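Fructuronate-tagaturonate epimerase UxaE (Cohnella laeviribosi, PDB 6ILA) probably catalyses the epimerisation that interconverts fructuronate and tagaturonate, using a TIM-barrel domain that carries a zinc ion. Local coordinates at residues Phe175-Leu180 with Ala264-Ile269; Gly311-Gly316 with Ala345-Val350; Pro383-Arg388 with Asp458-Thr463. All blocks are in the same frame, centred on the assembly; numbering follows the deposited sequence.

Contact 1 (Phe175-Leu180 with Ala264-Ile269); sequences FTMLTL and AVDFEI
M177-L180 and D266-I269 pair as parallel strands, with axes 4.7 Å apart at closest and 20° out of line. The backbone bonds alternate between the strands. T176 O takes D266 N, D266 O takes L178 N, L178 O takes E268 N, and E268 O takes L180 N. M177, T179, D266 and E268 share one face of the sheet. There M177 crosses D266 at about a right angle, and its CG rests 3.5 Å from D266 CB. M177 CG is anti to the backbone N (chi1 176°), and the extended chain carries CE to 3.5 Å from E268 OE2. T179 and E268 lie side by side and point the same way, with T179 OG1 in close contact with E268 OE1 at 3.3 Å. K365 NZ makes a salt bridge to E268 OE1 and a hydrogen bond to T179 OG1. The E268 carboxylate is gripped further: OE1 bonds to H342, and OE2 bonds to S340 and S299. On the other face L180 CB meets the F267 ring obliquely, 4.0 Å from CE1. Near the start of the pair L178 CD1 packs on V265 CG1 at 3.6 Å. Helices 164-172 and 233-258 cover this side. These are the fourth and fifth strands of a TIM barrel. The face with T179 and E268 looks into the barrel near the zinc ion, and E268 is a second-shell partner of the zinc-binding H342.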
ATOM      1  N   PHE A 175      11.805  -5.619  -4.870  1.00 37.68           N
ATOM      2  CA  PHE A 175      11.000  -4.969  -3.847  1.00 38.57           C
ATOM      3  C   PHE A 175      11.831  -4.807  -2.593  1.00 40.22           C
ATOM      4  O   PHE A 175      12.493  -5.751  -2.155  1.00 43.16           O
ATOM      5  CB  PHE A 175       9.731  -5.758  -3.576  1.00 36.82           C
ATOM      6  CG  PHE A 175       8.674  -5.486  -4.586  1.00 38.94           C
ATOM      7  CD1 PHE A 175       8.673  -6.158  -5.792  1.00 38.82           C
ATOM      8  CD2 PHE A 175       7.738  -4.493  -4.370  1.00 36.44           C
ATOM      9  CE1 PHE A 175       7.722  -5.877  -6.749  1.00 46.81           C
ATOM     10  CE2 PHE A 175       6.782  -4.200  -5.315  1.00 40.30           C
ATOM     11  CZ  PHE A 175       6.774  -4.891  -6.514  1.00 46.92           C
ATOM     12  N   THR A 176      11.849  -3.598  -2.049  1.00 42.55           N
ATOM     13  CA  THR A 176      12.681  -3.310  -0.892  1.00 40.95           C
ATOM     14  C   THR A 176      11.942  -3.487   0.417  1.00 37.11           C
ATOM     15  O   THR A 176      12.563  -3.422   1.477  1.00 40.46           O
ATOM     16  CB  THR A 176      13.245  -1.901  -0.984  1.00 40.20           C
ATOM     17  OG1 THR A 176      12.192  -0.948  -0.803  1.00 46.44           O
ATOM     18  CG2 THR A 176      13.851  -1.719  -2.332  1.00 44.25           C
ATOM     19  N   MET A 177      10.648  -3.747   0.366  1.00 40.43           N
ATOM     20  CA  MET A 177       9.873  -4.025   1.561  1.00 41.92           C
ATOM     21  C   MET A 177       8.967  -5.217   1.284  1.00 37.73           C
ATOM     22  O   MET A 177       8.390  -5.319   0.198  1.00 39.03           O
ATOM     23  CB  MET A 177       9.062  -2.790   1.979  1.00 39.14           C
ATOM     24  CG  MET A 177       8.145  -3.019   3.171  1.00 44.53           C
ATOM     25  SD  MET A 177       7.114  -1.589   3.580  1.00 45.79           S
ATOM     26  CE  MET A 177       5.688  -2.390   4.321  1.00 44.33           C
ATOM     27  N   LEU A 178       8.851  -6.126   2.258  1.00 41.30           N
ATOM     28  CA  LEU A 178       8.008  -7.313   2.114  1.00 39.30           C
ATOM     29  C   LEU A 178       7.090  -7.451   3.314  1.00 37.96           C
ATOM     30  O   LEU A 178       7.519  -7.291   4.458  1.00 38.75           O
ATOM     31  CB  LEU A 178       8.843  -8.580   1.921  1.00 37.63           C
ATOM     32  CG  LEU A 178       9.565  -8.470   0.569  1.00 43.43           C
ATOM     33  CD1 LEU A 178      10.920  -9.154   0.577  1.00 55.35           C
ATOM     34  CD2 LEU A 178       8.704  -8.950  -0.577  1.00 44.72           C
ATOM     35  N   THR A 179       5.825  -7.712   3.035  1.00 41.98           N
ATOM     36  CA  THR A 179       4.746  -7.745   4.010  1.00 34.21           C
ATOM     37  C   THR A 179       4.256  -9.181   4.046  1.00 35.82           C
ATOM     38  O   THR A 179       3.521  -9.624   3.160  1.00 35.66           O
ATOM     39  CB  THR A 179       3.633  -6.785   3.618  1.00 36.70           C
ATOM     40  OG1 THR A 179       4.059  -5.440   3.843  1.00 35.50           O
ATOM     41  CG2 THR A 179       2.343  -7.079   4.396  1.00 39.62           C
ATOM     42  N   LEU A 180       4.688  -9.917   5.052  1.00 35.14           N
ATOM     43  CA  LEU A 180       4.235 -11.286   5.218  1.00 36.41           C
ATOM     44  C   LEU A 180       2.891 -11.250   5.920  1.00 38.01           C
ATOM     45  O   LEU A 180       2.811 -10.892   7.097  1.00 40.83           O
ATOM     46  CB  LEU A 180       5.251 -12.095   6.012  1.00 37.77           C
ATOM     47  CG  LEU A 180       4.954 -13.585   6.086  1.00 35.47           C
ATOM     48  CD1 LEU A 180       5.374 -14.228   4.812  1.00 38.42           C
ATOM     49  CD2 LEU A 180       5.692 -14.191   7.244  1.00 39.57           C
ATOM     50  N   ALA A 264      19.401  -4.916   1.571  1.00 39.36           N
ATOM     51  CA  ALA A 264      18.521  -4.409   2.611  1.00 41.54           C
ATOM     52  C   ALA A 264      17.066  -4.680   2.257  1.00 44.48           C
ATOM     53  O   ALA A 264      16.632  -4.421   1.133  1.00 46.31           O
ATOM     54  CB  ALA A 264      18.741  -2.913   2.801  1.00 45.10           C
ATOM     55  N   VAL A 265      16.315  -5.217   3.216  1.00 46.25           N
ATOM     56  CA  VAL A 265      14.887  -5.458   3.048  1.00 42.88           C
ATOM     57  C   VAL A 265      14.153  -5.062   4.329  1.00 48.58           C
ATOM     58  O   VAL A 265      14.638  -5.308   5.440  1.00 45.58           O
ATOM     59  CB  VAL A 265      14.604  -6.930   2.676  1.00 43.00           C
ATOM     60  CG1 VAL A 265      13.099  -7.178   2.610  1.00 47.45           C
ATOM     61  CG2 VAL A 265      15.240  -7.288   1.349  1.00 40.13           C
ATOM     62  N   ASP A 266      12.993  -4.409   4.163  1.00 47.14           N
ATOM     63  CA  ASP A 266      12.045  -4.139   5.243  1.00 40.84           C
ATOM     64  C   ASP A 266      11.107  -5.328   5.390  1.00 43.42           C
ATOM     65  O   ASP A 266      10.327  -5.623   4.480  1.00 44.47           O
ATOM     66  CB  ASP A 266      11.202  -2.898   4.956  1.00 44.74           C
ATOM     67  CG  ASP A 266      12.015  -1.634   4.864  1.00 54.35           C
ATOM     68  OD1 ASP A 266      13.078  -1.561   5.524  1.00 49.41           O
ATOM     69  OD2 ASP A 266      11.590  -0.689   4.149  1.00 55.90           O
ATOM     70  N   PHE A 267      11.144  -5.980   6.537  1.00 46.66           N
ATOM     71  CA  PHE A 267      10.291  -7.134   6.793  1.00 38.35           C
ATOM     72  C   PHE A 267       9.123  -6.689   7.663  1.00 40.08           C
ATOM     73  O   PHE A 267       9.245  -6.593   8.888  1.00 39.69           O
ATOM     74  CB  PHE A 267      11.092  -8.240   7.456  1.00 36.38           C
ATOM     75  CG  PHE A 267      10.368  -9.520   7.560  1.00 36.33           C
ATOM     76  CD1 PHE A 267       9.778 -10.081   6.444  1.00 41.15           C
ATOM     77  CD2 PHE A 267      10.295 -10.187   8.767  1.00 37.47           C
ATOM     78  CE1 PHE A 267       9.120 -11.294   6.530  1.00 38.91           C
ATOM     79  CE2 PHE A 267       9.641 -11.389   8.863  1.00 39.15           C
ATOM     80  CZ  PHE A 267       9.046 -11.943   7.746  1.00 41.54           C
ATOM     81  N   GLU A 268       7.985  -6.422   7.029  1.00 39.29           N
ATOM     82  CA  GLU A 268       6.758  -6.166   7.763  1.00 39.13           C
ATOM     83  C   GLU A 268       6.014  -7.471   7.962  1.00 38.61           C
ATOM     84  O   GLU A 268       5.851  -8.255   7.023  1.00 37.19           O
ATOM     85  CB  GLU A 268       5.853  -5.169   7.046  1.00 40.17           C
ATOM     86  CG  GLU A 268       4.438  -5.222   7.578  1.00 41.01           C
ATOM     87  CD  GLU A 268       3.598  -4.057   7.140  1.00 42.73           C
ATOM     88  OE1 GLU A 268       2.516  -4.297   6.572  1.00 47.53           O
ATOM     89  OE2 GLU A 268       4.016  -2.901   7.361  1.00 45.90           O
ATOM     90  N   ILE A 269       5.577  -7.701   9.187  1.00 38.06           N
ATOM     91  CA  ILE A 269       4.720  -8.821   9.519  1.00 35.28           C
ATOM     92  C   ILE A 269       3.333  -8.261   9.767  1.00 36.76           C
ATOM     93  O   ILE A 269       3.192  -7.230  10.427  1.00 40.68           O
ATOM     94  CB  ILE A 269       5.260  -9.571  10.744  1.00 33.74           C
ATOM     95  CG1 ILE A 269       6.409 -10.487  10.318  1.00 41.48           C
ATOM     96  CG2 ILE A 269       4.158 -10.364  11.376  1.00 43.28           C
ATOM     97  CD1 ILE A 269       7.320 -10.927  11.444  1.00 37.25           C
TER

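Contact 2 (Gly311-Gly316 with Ala345-Val350). With PO4 (phosphate ion), chain E.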
ATOM      1  N   GLY A 311     -12.239   2.220   2.993  1.00 38.93           N
ATOM      2  CA  GLY A 311     -12.835   3.432   2.479  1.00 37.79           C
ATOM      3  C   GLY A 311     -13.556   4.282   3.492  1.00 35.61           C
ATOM      4  O   GLY A 311     -14.040   5.364   3.138  1.00 39.40           O
ATOM      5  N   ILE A 312     -13.638   3.840   4.743  1.00 37.99           N
ATOM      6  CA  ILE A 312     -14.426   4.509   5.764  1.00 31.16           C
ATOM      7  C   ILE A 312     -13.576   4.645   7.008  1.00 31.28           C
ATOM      8  O   ILE A 312     -12.503   4.059   7.119  1.00 33.95           O
ATOM      9  CB  ILE A 312     -15.734   3.760   6.092  1.00 35.79           C
ATOM     10  CG1 ILE A 312     -15.434   2.343   6.595  1.00 30.34           C
ATOM     11  CG2 ILE A 312     -16.668   3.744   4.871  1.00 38.17           C
ATOM     12  CD1 ILE A 312     -16.634   1.666   7.209  1.00 32.17           C
ATOM     13  N   ASP A 313     -14.090   5.425   7.952  1.00 34.91           N
ATOM     14  CA  ASP A 313     -13.432   5.747   9.203  1.00 31.38           C
ATOM     15  C   ASP A 313     -13.709   4.661  10.235  1.00 33.70           C
ATOM     16  O   ASP A 313     -14.548   3.776  10.041  1.00 35.67           O
ATOM     17  CB  ASP A 313     -13.905   7.111   9.709  1.00 30.35           C
ATOM     18  CG  ASP A 313     -12.988   7.718  10.772  1.00 36.87           C
ATOM     19  OD1 ASP A 313     -11.924   7.149  11.079  1.00 38.24           O
ATOM     20  OD2 ASP A 313     -13.338   8.790  11.301  1.00 37.35           O
ATOM     21  N   TYR A 314     -12.995   4.764  11.355  1.00 35.25           N
ATOM     22  CA  TYR A 314     -12.974   3.737  12.383  1.00 31.76           C
ATOM     23  C   TYR A 314     -14.376   3.418  12.868  1.00 35.07           C
ATOM     24  O   TYR A 314     -15.245   4.293  12.959  1.00 31.50           O
ATOM     25  CB  TYR A 314     -12.122   4.210  13.547  1.00 34.02           C
ATOM     26  CG  TYR A 314     -12.095   3.337  14.775  1.00 29.04           C
ATOM     27  CD1 TYR A 314     -11.364   2.164  14.791  1.00 29.26           C
ATOM     28  CD2 TYR A 314     -12.761   3.722  15.938  1.00 33.89           C
ATOM     29  CE1 TYR A 314     -11.318   1.371  15.916  1.00 35.32           C
ATOM     30  CE2 TYR A 314     -12.729   2.939  17.074  1.00 35.08           C
ATOM     31  CZ  TYR A 314     -11.996   1.764  17.063  1.00 41.48           C
ATOM     32  OH  TYR A 314     -11.938   0.975  18.193  1.00 42.95           O
ATOM     33  N   ILE A 315     -14.593   2.143  13.168  1.00 32.10           N
ATOM     34  CA  ILE A 315     -15.819   1.687  13.794  1.00 31.60           C
ATOM     35  C   ILE A 315     -15.440   1.077  15.126  1.00 31.48           C
ATOM     36  O   ILE A 315     -14.689   0.096  15.166  1.00 36.64           O
ATOM     37  CB  ILE A 315     -16.561   0.670  12.921  1.00 39.07           C
ATOM     38  CG1 ILE A 315     -16.828   1.268  11.545  1.00 35.70           C
ATOM     39  CG2 ILE A 315     -17.857   0.245  13.616  1.00 37.20           C
ATOM     40  CD1 ILE A 315     -17.806   0.484  10.745  1.00 37.54           C
ATOM     41  N   GLY A 316     -15.931   1.665  16.209  1.00 29.11           N
ATOM     42  CA  GLY A 316     -15.730   1.102  17.530  1.00 27.18           C
ATOM     43  C   GLY A 316     -15.821   2.184  18.587  1.00 36.65           C
ATOM     44  O   GLY A 316     -16.338   3.266  18.336  1.00 47.82           O
ATOM     45  N   ALA A 345      -6.373   4.470   5.082  1.00 32.61           N
ATOM     46  CA  ALA A 345      -6.991   5.606   4.423  1.00 34.53           C
ATOM     47  C   ALA A 345      -8.363   5.859   5.011  1.00 33.16           C
ATOM     48  O   ALA A 345      -9.137   4.929   5.217  1.00 39.28           O
ATOM     49  CB  ALA A 345      -7.111   5.364   2.922  1.00 37.57           C
ATOM     50  N   ASP A 346      -8.655   7.123   5.290  1.00 34.48           N
ATOM     51  CA  ASP A 346      -9.963   7.601   5.723  1.00 35.00           C
ATOM     52  C   ASP A 346     -10.245   7.273   7.176  1.00 32.29           C
ATOM     53  O   ASP A 346     -11.365   7.471   7.644  1.00 33.52           O
ATOM     54  CB  ASP A 346     -11.090   7.047   4.835  1.00 39.85           C
ATOM     55  CG  ASP A 346     -10.693   6.978   3.371  1.00 44.91           C
ATOM     56  OD1 ASP A 346     -10.458   8.051   2.768  1.00 45.62           O
ATOM     57  OD2 ASP A 346     -10.573   5.845   2.841  1.00 47.52           O
ATOM     58  N   LYS A 347      -9.263   6.757   7.896  1.00 32.19           N
ATOM     59  CA  LYS A 347      -9.374   6.561   9.337  1.00 34.34           C
ATOM     60  C   LYS A 347      -9.031   7.858  10.073  1.00 38.37           C
ATOM     61  O   LYS A 347      -8.129   7.899  10.914  1.00 37.52           O
ATOM     62  CB  LYS A 347      -8.463   5.423   9.785  1.00 31.72           C
ATOM     63  CG  LYS A 347      -8.735   4.091   9.093  1.00 33.82           C
ATOM     64  CD  LYS A 347     -10.140   3.544   9.331  1.00 31.39           C
ATOM     65  CE  LYS A 347     -10.388   2.346   8.438  1.00 30.90           C
ATOM     66  NZ  LYS A 347     -10.447   2.684   6.971  1.00 26.41           N
ATOM     67  N   PHE A 348      -9.783   8.925   9.748  1.00 35.20           N
ATOM     68  CA  PHE A 348      -9.470  10.261  10.255  1.00 36.06           C
ATOM     69  C   PHE A 348      -9.563  10.346  11.778  1.00 38.79           C
ATOM     70  O   PHE A 348      -8.924  11.208  12.385  1.00 37.67           O
ATOM     71  CB  PHE A 348     -10.400  11.298   9.630  1.00 33.64           C
ATOM     72  CG  PHE A 348     -10.227  11.469   8.138  1.00 36.91           C
ATOM     73  CD1 PHE A 348      -8.987  11.722   7.586  1.00 38.95           C
ATOM     74  CD2 PHE A 348     -11.316  11.402   7.288  1.00 32.78           C
ATOM     75  CE1 PHE A 348      -8.846  11.894   6.202  1.00 44.89           C
ATOM     76  CE2 PHE A 348     -11.178  11.571   5.909  1.00 37.95           C
ATOM     77  CZ  PHE A 348      -9.952  11.810   5.363  1.00 38.29           C
ATOM     78  N   SER A 349     -10.320   9.457  12.409  1.00 38.21           N
ATOM     79  CA  SER A 349     -10.506   9.496  13.854  1.00 39.61           C
ATOM     80  C   SER A 349      -9.326   8.928  14.642  1.00 40.90           C
ATOM     81  O   SER A 349      -9.286   9.105  15.868  1.00 33.76           O
ATOM     82  CB  SER A 349     -11.768   8.714  14.231  1.00 32.95           C
ATOM     83  OG  SER A 349     -12.889   9.553  14.337  1.00 38.30           O
ATOM     84  N   VAL A 350      -8.386   8.237  13.994  1.00 35.26           N
ATOM     85  CA  VAL A 350      -7.302   7.555  14.700  1.00 34.37           C
ATOM     86  C   VAL A 350      -5.959   8.234  14.498  1.00 30.13           C
ATOM     87  O   VAL A 350      -4.977   7.863  15.158  1.00 28.77           O
ATOM     88  CB  VAL A 350      -7.213   6.070  14.294  1.00 40.67           C
ATOM     89  CG1 VAL A 350      -8.560   5.358  14.480  1.00 34.55           C
ATOM     90  CG2 VAL A 350      -6.744   5.933  12.861  1.00 34.69           C
TER
HETATM   91  P   PO4 E 504      -7.313   2.126   1.378  1.00 40.47           P
HETATM   92  O1  PO4 E 504      -8.770   2.340   1.111  1.00 37.79           O
HETATM   93  O2  PO4 E 504      -6.898   0.789   0.842  1.00 40.20           O
HETATM   94  O3  PO4 E 504      -6.540   3.184   0.625  1.00 33.61           O
HETATM   95  O4  PO4 E 504      -7.067   2.190   2.880  1.00 36.31           O
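D313 turns its carboxylate onto the backbone at S349. Its CG is anti to the backbone N (chi1 -163°), which sends the group across to the facing loop. S349 N meets OD1 of D313 at 3.1 Å in a nearly straight bond (170°), on the syn side. Y314 N reaches the same OD1 at 2.6 Å from the opposite face. OD2 of D313 has only weak bonds to S349, the one to OG being 3.2 Å. Replacing D313 with an alanine would probably leave S349 N and Y314 N without their shared acceptor, and the loops less firmly joined. K347, the centre of an inverse gamma turn, bends at chi2 and chi4. This brings NZ up to I312 O, at a doubtfully short modelled length. Four carbonyl oxygens, of I312, A345, S343 and Q309, surround NZ and must share its three N-H groups. The two loops follow the sixth and seventh barrel strands. A phosphate ion, probably from the crystallisation liquor, accepts a hydrogen bond from A345 N at its O4 (3.2 Å). K310, H438 and the backbone N atoms of A367, G368 and T369 also hold it, consistent with the phosphate site near strands seven and eight of many TIM barrels. D346 lays its OD2 against CA of G311, while OD1 pairs with R434. Y314 and V350 cross at about a right angle, with Y314 CB 3.9 Å from V350 CG1.

Contact 3 (Pro383-Arg388 with Asp458-Thr463); sequences PGLYRR and DEFFRT
R388 and E459 form a salt bridge between the two helices. NH2 of R388 donates to OE1 of E459, modelled at 2.5 Å, a length that should not be pressed at this resolution. The N-H...O angle is 160°. The carboxylate comes in at the edge of the guanidinium, near its plane, and the two flat groups are turned 30° from each other. NH1 of R388 lies 3.4 Å from E459 OE1 and 3.5 Å from E459 OE2, and only NH2 bonds across the segments. The two side chains meet at about a right angle. R388 bends at chi3 to turn its head toward the partner, while E459 reaches out fully extended. Next to the ion pair, L385 slides past E459 in the opposite direction, with its CD1 against E459 CG and CD. The L385 side chain starts anti to the backbone N (chi1 179°) and thus points its two methyls at the other helix. CD2 meets CG2 of T463 tip to tip at 3.7 Å. The same methyl sits 3.8 Å from F460 CA and at the ring edge, 4.3 Å from F460 CD1. The segment axes are 11.0 Å apart at closest, running in broadly opposite directions but inclined to each other. N382, just before helix 383-394, touches E459. Helix 368-381 packs with both helices, outside the barrel strands: V378 touches L385 and F460, and T381 touches T463.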
ATOM      1  N   PRO A 383     -19.579  12.577 -16.079  1.00 38.55           N
ATOM      2  CA  PRO A 383     -20.754  12.069 -15.374  1.00 36.42           C
ATOM      3  C   PRO A 383     -21.301  10.790 -15.980  1.00 39.49           C
ATOM      4  O   PRO A 383     -21.553   9.816 -15.253  1.00 40.28           O
ATOM      5  CB  PRO A 383     -21.754  13.227 -15.474  1.00 35.39           C
ATOM      6  CG  PRO A 383     -21.233  14.123 -16.529  1.00 30.14           C
ATOM      7  CD  PRO A 383     -19.754  13.989 -16.478  1.00 37.60           C
ATOM      8  N   GLY A 384     -21.455  10.758 -17.307  1.00 37.86           N
ATOM      9  CA  GLY A 384     -22.021   9.578 -17.940  1.00 35.65           C
ATOM     10  C   GLY A 384     -21.173   8.351 -17.700  1.00 39.67           C
ATOM     11  O   GLY A 384     -21.683   7.280 -17.362  1.00 39.78           O
ATOM     12  N   LEU A 385     -19.856   8.499 -17.854  1.00 35.33           N
ATOM     13  CA  LEU A 385     -18.957   7.391 -17.593  1.00 34.46           C
ATOM     14  C   LEU A 385     -19.157   6.872 -16.178  1.00 40.25           C
ATOM     15  O   LEU A 385     -19.396   5.675 -15.981  1.00 41.80           O
ATOM     16  CB  LEU A 385     -17.522   7.832 -17.827  1.00 40.29           C
ATOM     17  CG  LEU A 385     -16.510   6.747 -17.555  1.00 45.86           C
ATOM     18  CD1 LEU A 385     -16.672   5.695 -18.640  1.00 46.26           C
ATOM     19  CD2 LEU A 385     -15.108   7.337 -17.553  1.00 44.72           C
ATOM     20  N   TYR A 386     -19.152   7.785 -15.189  1.00 39.77           N
ATOM     21  CA  TYR A 386     -19.403   7.415 -13.793  1.00 37.24           C
ATOM     22  C   TYR A 386     -20.754   6.728 -13.604  1.00 38.86           C
ATOM     23  O   TYR A 386     -20.860   5.750 -12.855  1.00 39.63           O
ATOM     24  CB  TYR A 386     -19.352   8.633 -12.878  1.00 36.21           C
ATOM     25  CG  TYR A 386     -19.747   8.245 -11.465  1.00 37.40           C
ATOM     26  CD1 TYR A 386     -18.865   7.559 -10.650  1.00 43.27           C
ATOM     27  CD2 TYR A 386     -21.004   8.523 -10.963  1.00 36.58           C
ATOM     28  CE1 TYR A 386     -19.214   7.178  -9.366  1.00 42.94           C
ATOM     29  CE2 TYR A 386     -21.368   8.141  -9.690  1.00 39.65           C
ATOM     30  CZ  TYR A 386     -20.470   7.467  -8.887  1.00 45.18           C
ATOM     31  OH  TYR A 386     -20.819   7.074  -7.598  1.00 41.97           O
ATOM     32  N   ARG A 387     -21.813   7.262 -14.211  1.00 34.78           N
ATOM     33  CA  ARG A 387     -23.099   6.580 -14.117  1.00 39.34           C
ATOM     34  C   ARG A 387     -22.993   5.158 -14.649  1.00 37.80           C
ATOM     35  O   ARG A 387     -23.464   4.211 -14.014  1.00 40.57           O
ATOM     36  CB  ARG A 387     -24.186   7.351 -14.875  1.00 42.29           C
ATOM     37  CG  ARG A 387     -24.649   8.621 -14.186  1.00 38.38           C
ATOM     38  CD  ARG A 387     -25.885   9.215 -14.849  1.00 36.98           C
ATOM     39  NE  ARG A 387     -26.134  10.567 -14.344  1.00 41.00           N
ATOM     40  CZ  ARG A 387     -26.865  10.842 -13.268  1.00 43.96           C
ATOM     41  NH1 ARG A 387     -27.442   9.859 -12.589  1.00 40.94           N
ATOM     42  NH2 ARG A 387     -27.023  12.103 -12.871  1.00 50.08           N
ATOM     43  N   ARG A 388     -22.348   4.984 -15.798  1.00 34.58           N
ATOM     44  CA  ARG A 388     -22.245   3.649 -16.360  1.00 37.20           C
ATOM     45  C   ARG A 388     -21.534   2.697 -15.407  1.00 40.60           C
ATOM     46  O   ARG A 388     -21.942   1.539 -15.269  1.00 40.69           O
ATOM     47  CB  ARG A 388     -21.541   3.711 -17.705  1.00 44.80           C
ATOM     48  CG  ARG A 388     -22.520   3.837 -18.846  1.00 40.36           C
ATOM     49  CD  ARG A 388     -21.907   4.605 -19.986  1.00 41.46           C
ATOM     50  NE  ARG A 388     -20.641   4.023 -20.399  1.00 45.14           N
ATOM     51  CZ  ARG A 388     -19.578   4.751 -20.705  1.00 47.73           C
ATOM     52  NH1 ARG A 388     -19.662   6.078 -20.646  1.00 46.47           N
ATOM     53  NH2 ARG A 388     -18.442   4.160 -21.071  1.00 48.36           N
ATOM     54  N   ASP A 458     -10.510   1.699 -20.857  1.00 46.30           N
ATOM     55  CA  ASP A 458      -9.852   2.609 -21.793  1.00 53.01           C
ATOM     56  C   ASP A 458     -10.489   4.003 -21.781  1.00 54.57           C
ATOM     57  O   ASP A 458      -9.774   5.015 -21.703  1.00 45.23           O
ATOM     58  CB  ASP A 458      -9.859   2.015 -23.205  1.00 52.56           C
ATOM     59  CG  ASP A 458      -9.521   0.533 -23.217  1.00 57.94           C
ATOM     60  OD1 ASP A 458      -8.637   0.123 -22.432  1.00 64.80           O
ATOM     61  OD2 ASP A 458     -10.123  -0.223 -24.014  1.00 55.76           O
ATOM     62  N   GLU A 459     -11.826   4.089 -21.838  1.00 49.69           N
ATOM     63  CA  GLU A 459     -12.441   5.407 -21.724  1.00 48.83           C
ATOM     64  C   GLU A 459     -12.117   6.045 -20.380  1.00 50.48           C
ATOM     65  O   GLU A 459     -11.940   7.267 -20.293  1.00 51.11           O
ATOM     66  CB  GLU A 459     -13.949   5.327 -21.922  1.00 46.71           C
ATOM     67  CG  GLU A 459     -14.649   6.600 -21.494  1.00 46.20           C
ATOM     68  CD  GLU A 459     -16.125   6.609 -21.814  1.00 56.26           C
ATOM     69  OE1 GLU A 459     -16.675   5.519 -22.096  1.00 56.08           O
ATOM     70  OE2 GLU A 459     -16.731   7.704 -21.779  1.00 49.55           O
ATOM     71  N   PHE A 460     -11.994   5.226 -19.335  1.00 50.08           N
ATOM     72  CA  PHE A 460     -11.674   5.737 -18.006  1.00 44.47           C
ATOM     73  C   PHE A 460     -10.268   6.324 -17.953  1.00 48.60           C
ATOM     74  O   PHE A 460     -10.039   7.361 -17.311  1.00 44.54           O
ATOM     75  CB  PHE A 460     -11.825   4.610 -16.992  1.00 44.42           C
ATOM     76  CG  PHE A 460     -11.419   4.981 -15.600  1.00 46.13           C
ATOM     77  CD1 PHE A 460     -12.246   5.752 -14.800  1.00 42.98           C
ATOM     78  CD2 PHE A 460     -10.219   4.533 -15.075  1.00 46.69           C
ATOM     79  CE1 PHE A 460     -11.877   6.087 -13.501  1.00 37.61           C
ATOM     80  CE2 PHE A 460      -9.845   4.870 -13.774  1.00 40.65           C
ATOM     81  CZ  PHE A 460     -10.680   5.643 -12.992  1.00 35.94           C
ATOM     82  N   PHE A 461      -9.305   5.670 -18.619  1.00 49.51           N
ATOM     83  CA  PHE A 461      -7.923   6.147 -18.580  1.00 47.62           C
ATOM     84  C   PHE A 461      -7.733   7.390 -19.447  1.00 50.64           C
ATOM     85  O   PHE A 461      -6.852   8.214 -19.160  1.00 48.69           O
ATOM     86  CB  PHE A 461      -6.962   5.025 -19.001  1.00 50.05           C
ATOM     87  CG  PHE A 461      -6.399   4.225 -17.843  1.00 44.21           C
ATOM     88  CD1 PHE A 461      -5.225   4.618 -17.211  1.00 49.97           C
ATOM     89  CD2 PHE A 461      -7.034   3.074 -17.400  1.00 45.47           C
ATOM     90  CE1 PHE A 461      -4.707   3.889 -16.145  1.00 51.73           C
ATOM     91  CE2 PHE A 461      -6.531   2.336 -16.326  1.00 43.73           C
ATOM     92  CZ  PHE A 461      -5.370   2.750 -15.695  1.00 50.45           C
ATOM     93  N   ARG A 462      -8.557   7.556 -20.491  1.00 51.21           N
ATOM     94  CA  ARG A 462      -8.448   8.748 -21.328  1.00 52.00           C
ATOM     95  C   ARG A 462      -8.903   9.996 -20.591  1.00 50.98           C
ATOM     96  O   ARG A 462      -8.260  11.046 -20.689  1.00 49.69           O
ATOM     97  CB  ARG A 462      -9.260   8.598 -22.608  1.00 54.43           C
ATOM     98  CG  ARG A 462      -9.325   9.900 -23.387  1.00 56.23           C
ATOM     99  CD  ARG A 462     -10.387   9.853 -24.445  1.00 64.51           C
ATOM    100  NE  ARG A 462     -10.848  11.185 -24.818  1.00 68.86           N
ATOM    101  CZ  ARG A 462     -10.414  11.842 -25.888  1.00 74.62           C
ATOM    102  NH1 ARG A 462      -9.499  11.284 -26.679  1.00 67.21           N
ATOM    103  NH2 ARG A 462     -10.893  13.054 -26.163  1.00 78.53           N
ATOM    104  N   THR A 463     -10.032   9.916 -19.883  1.00 49.32           N
ATOM    105  CA  THR A 463     -10.471  11.068 -19.103  1.00 50.81           C
ATOM    106  C   THR A 463      -9.506  11.349 -17.958  1.00 52.75           C
ATOM    107  O   THR A 463      -9.270  12.518 -17.615  1.00 48.36           O
ATOM    108  CB  THR A 463     -11.908  10.854 -18.596  1.00 49.34           C
ATOM    109  OG1 THR A 463     -12.224  11.808 -17.571  1.00 49.03           O
ATOM    110  CG2 THR A 463     -12.101   9.468 -18.068  1.00 45.56           C
TER

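From the N terminus, the three contacts follow one another along the chain; none nests in or crosses another. Contact 1 closes a largely helical loop of 83 residues and joins the fourth and fifth barrel strands. Contact 2 closes the shortest loop, 28 residues holding helix 318-335 and strand 338-341, and joins the loops after the sixth and seventh strands. Contact 3 closes a 69-residue loop without strands and ties helix 383-394 to helix 457-466, away from the barrel. None of them touch: nearest atoms are about 13 Å apart between contacts 1 and 2 and between 2 and 3, and about 17 Å between 1 and 3.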